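Local coordinates for protein chitinase (Pyrococcus furiosus, PDB 2CWR) that hydrolyses chitin, this fragment being the chitin-binding domain that probably holds the enzyme on its substrate, at residues Pro7-Lys15 with Asp26-Tyr35. Residues are numbered along the deposited sequence; the frame is centred on the assembly and turned at random.
Sequences PVSGSLEVK and DVTLNLDGQY
Paired backbone hydrogen bonds join Ser-11 to Asn-30, Glu-13 to Thr-28 and Lys-15 to Asp-26, two bonds to each pair; the straightest, from Asp-26 N to Lys-15 O, measures 2.9 Å at 173°. Leu-12/Leu-29 and Val-14/Val-27 alternate with these as non-hydrogen-bonded pairs, and Gly-10/Leu-31 ends the ladder. On the polar face, the Asn-30 amide spends both ND2 hydrogens across the strands: ND2 lies 3.1 Å from Ser-11 OG and 2.9 Å from Glu-13 OE2, both acceptors near the amide plane, which fixes the amide's rotation. Glu-13 OE2 offers its anti lone pair, and the carboxylate is turned 60° from the amide. This antiparallel hairpin, strands 10-18 and 22-31, supplies two of the four strands of one sheet of a beta-sandwich, 10-18 being an outermost strand. Apolar contacts occupy the face toward the second sheet: Leu-12 CD1 meets Leu-29 CD2 at 3.8 Å, and Leu-12 also touches Ile-94 and Val-39. Beyond the strands, Ser-9 N reaches Asp-32 OD2 at 3.1 Å from above the carboxylate plane, while Tyr-35 OH donates to OD1 of Asp-32 at 2.6 Å, so that each carboxylate oxygen has one donor. Val-8 carries CG1 opposite its own backbone N (chi1 -180°), which puts that methyl 3.6 Å from Tyr-35 CZ.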
loop_
_atom_site.group_PDB
_atom_site.type_symbol
_atom_site.label_atom_id
_atom_site.label_comp_id
_atom_site.label_asym_id
_atom_site.label_seq_id
_atom_site.Cartn_x
_atom_site.Cartn_y
_atom_site.Cartn_z
ATOM N N PRO A 7 13.321 -15.469 -10.206
ATOM C CA PRO A 7 12.768 -14.345 -9.417
ATOM C C PRO A 7 11.296 -14.103 -9.736
ATOM O O PRO A 7 10.809 -14.484 -10.800
ATOM C CB PRO A 7 13.604 -13.118 -9.752
ATOM C CG PRO A 7 14.101 -13.467 -11.152
ATOM C CD PRO A 7 14.391 -14.976 -11.094
ATOM N N VAL A 8 10.593 -13.467 -8.805
ATOM C CA VAL A 8 9.177 -13.173 -8.982
ATOM C C VAL A 8 8.980 -11.909 -9.816
ATOM O O VAL A 8 9.627 -10.888 -9.577
ATOM C CB VAL A 8 8.478 -12.978 -7.620
ATOM C CG1 VAL A 8 7.003 -12.678 -7.828
ATOM C CG2 VAL A 8 8.656 -14.225 -6.764
ATOM N N SER A 9 8.085 -11.985 -10.795
ATOM C CA SER A 9 7.797 -10.845 -11.654
ATOM C C SER A 9 6.421 -10.284 -11.333
ATOM O O SER A 9 5.508 -11.019 -10.957
ATOM C CB SER A 9 7.850 -11.254 -13.128
ATOM O OG SER A 9 9.161 -11.644 -13.498
ATOM N N GLY A 10 6.276 -8.974 -11.486
ATOM C CA GLY A 10 5.001 -8.345 -11.206
ATOM C C GLY A 10 5.130 -6.840 -11.212
ATOM O O GLY A 10 6.203 -6.298 -11.486
ATOM N N SER A 11 4.030 -6.159 -10.920
ATOM C CA SER A 11 4.046 -4.704 -10.886
ATOM C C SER A 11 3.016 -4.178 -9.904
ATOM O O SER A 11 2.096 -4.889 -9.498
ATOM C CB SER A 11 3.752 -4.130 -12.277
ATOM O OG SER A 11 2.397 -4.336 -12.647
ATOM N N LEU A 12 3.185 -2.922 -9.518
ATOM C CA LEU A 12 2.258 -2.284 -8.606
ATOM C C LEU A 12 1.732 -1.026 -9.257
ATOM O O LEU A 12 2.479 -0.300 -9.902
ATOM C CB LEU A 12 2.946 -1.908 -7.284
ATOM C CG LEU A 12 2.089 -1.139 -6.258
ATOM C CD1 LEU A 12 2.633 -1.376 -4.857
ATOM C CD2 LEU A 12 2.073 0.360 -6.582
ATOM N N GLU A 13 0.435 -0.786 -9.118
ATOM C CA GLU A 13 -0.137 0.442 -9.634
ATOM C C GLU A 13 -1.018 1.007 -8.537
ATOM O O GLU A 13 -1.601 0.266 -7.745
ATOM C CB GLU A 13 -0.940 0.215 -10.922
ATOM C CG GLU A 13 -2.015 -0.842 -10.854
ATOM C CD GLU A 13 -2.734 -0.996 -12.185
ATOM O OE1 GLU A 13 -3.517 -0.090 -12.553
ATOM O OE2 GLU A 13 -2.504 -2.016 -12.867
ATOM N N VAL A 14 -1.082 2.325 -8.465
ATOM C CA VAL A 14 -1.898 2.956 -7.451
ATOM C C VAL A 14 -2.546 4.211 -8.000
ATOM O O VAL A 14 -1.912 5.002 -8.705
ATOM C CB VAL A 14 -1.062 3.301 -6.194
ATOM C CG1 VAL A 14 0.114 4.191 -6.564
ATOM C CG2 VAL A 14 -1.949 3.983 -5.154
ATOM N N LYS A 15 -3.830 4.360 -7.696
ATOM C CA LYS A 15 -4.610 5.517 -8.118
ATOM C C LYS A 15 -4.716 6.403 -6.880
ATOM O O LYS A 15 -5.123 5.936 -5.814
ATOM C CB LYS A 15 -6.007 5.079 -8.557
ATOM C CG LYS A 15 -6.858 6.193 -9.144
ATOM C CD LYS A 15 -6.511 6.444 -10.603
ATOM C CE LYS A 15 -7.095 5.363 -11.505
ATOM N NZ LYS A 15 -6.694 3.984 -11.101
ATOM N N ASP A 26 -5.769 3.703 -4.019
ATOM C CA ASP A 26 -6.370 2.448 -4.472
ATOM C C ASP A 26 -5.256 1.688 -5.172
ATOM O O ASP A 26 -4.842 2.052 -6.273
ATOM C CB ASP A 26 -7.509 2.734 -5.450
ATOM C CG ASP A 26 -8.676 3.446 -4.789
ATOM O OD1 ASP A 26 -9.391 4.196 -5.487
ATOM O OD2 ASP A 26 -8.882 3.249 -3.575
ATOM N N VAL A 27 -4.775 0.635 -4.522
ATOM C CA VAL A 27 -3.670 -0.155 -5.044
ATOM C C VAL A 27 -4.089 -1.436 -5.750
ATOM O O VAL A 27 -5.021 -2.117 -5.322
ATOM C CB VAL A 27 -2.695 -0.543 -3.897
ATOM C CG1 VAL A 27 -1.491 -1.294 -4.449
ATOM C CG2 VAL A 27 -2.254 0.711 -3.140
ATOM N N THR A 28 -3.395 -1.746 -6.841
ATOM C CA THR A 28 -3.639 -2.974 -7.586
ATOM C C THR A 28 -2.291 -3.628 -7.817
ATOM O O THR A 28 -1.357 -2.987 -8.298
ATOM C CB THR A 28 -4.296 -2.722 -8.952
ATOM O OG1 THR A 28 -5.572 -2.106 -8.761
ATOM C CG2 THR A 28 -4.491 -4.044 -9.698
ATOM N N LEU A 29 -2.190 -4.902 -7.454
ATOM C CA LEU A 29 -0.953 -5.646 -7.624
ATOM C C LEU A 29 -1.131 -6.643 -8.760
ATOM O O LEU A 29 -2.032 -7.481 -8.726
ATOM C CB LEU A 29 -0.602 -6.398 -6.340
ATOM C CG LEU A 29 -0.497 -5.570 -5.056
ATOM C CD1 LEU A 29 -0.088 -6.472 -3.895
ATOM C CD2 LEU A 29 0.527 -4.463 -5.246
ATOM N N ASN A 30 -0.276 -6.539 -9.769
ATOM C CA ASN A 30 -0.330 -7.443 -10.909
ATOM C C ASN A 30 0.801 -8.440 -10.712
ATOM O O ASN A 30 1.953 -8.170 -11.049
ATOM C CB ASN A 30 -0.153 -6.647 -12.199
ATOM C CG ASN A 30 -1.187 -5.541 -12.336
ATOM O OD1 ASN A 30 -2.386 -5.805 -12.414
ATOM N ND2 ASN A 30 -0.725 -4.297 -12.355
ATOM N N LEU A 31 0.456 -9.595 -10.152
ATOM C CA LEU A 31 1.429 -10.633 -9.850
ATOM C C LEU A 31 1.395 -11.809 -10.820
ATOM O O LEU A 31 0.397 -12.039 -11.502
ATOM C CB LEU A 31 1.190 -11.138 -8.425
ATOM C CG LEU A 31 0.956 -10.028 -7.392
ATOM C CD1 LEU A 31 0.689 -10.633 -6.027
ATOM C CD2 LEU A 31 2.165 -9.109 -7.344
ATOM N N ASP A 32 2.494 -12.556 -10.860
ATOM C CA ASP A 32 2.601 -13.716 -11.737
ATOM C C ASP A 32 2.128 -14.977 -11.019
ATOM O O ASP A 32 2.454 -16.093 -11.419
ATOM C CB ASP A 32 4.051 -13.895 -12.209
ATOM C CG ASP A 32 5.007 -14.226 -11.075
ATOM O OD1 ASP A 32 4.562 -14.301 -9.911
ATOM O OD2 ASP A 32 6.213 -14.412 -11.348
ATOM N N GLY A 33 1.355 -14.784 -9.953
ATOM C CA GLY A 33 0.837 -15.902 -9.182
ATOM C C GLY A 33 0.232 -15.415 -7.879
ATOM O O GLY A 33 -0.019 -14.219 -7.717
ATOM N N GLN A 34 -0.006 -16.330 -6.947
ATOM C CA GLN A 34 -0.578 -15.958 -5.661
ATOM C C GLN A 34 0.504 -15.940 -4.591
ATOM O O GLN A 34 1.257 -16.904 -4.434
ATOM C CB GLN A 34 -1.694 -16.932 -5.279
ATOM C CG GLN A 34 -2.838 -16.947 -6.281
ATOM C CD GLN A 34 -3.984 -17.839 -5.854
ATOM O OE1 GLN A 34 -3.796 -19.024 -5.581
ATOM N NE2 GLN A 34 -5.185 -17.273 -5.799
ATOM N N TYR A 35 0.591 -14.831 -3.863
ATOM C CA TYR A 35 1.594 -14.689 -2.817
ATOM C C TYR A 35 1.037 -13.980 -1.597
ATOM O O TYR A 35 0.046 -13.254 -1.683
ATOM C CB TYR A 35 2.791 -13.870 -3.315
ATOM C CG TYR A 35 3.469 -14.389 -4.560
ATOM C CD1 TYR A 35 2.899 -14.205 -5.822
ATOM C CD2 TYR A 35 4.689 -15.054 -4.478
ATOM C CE1 TYR A 35 3.538 -14.674 -6.975
ATOM C CE2 TYR A 35 5.333 -15.524 -5.616
ATOM C CZ TYR A 35 4.756 -15.333 -6.859
ATOM O OH TYR A 35 5.403 -15.805 -7.978
#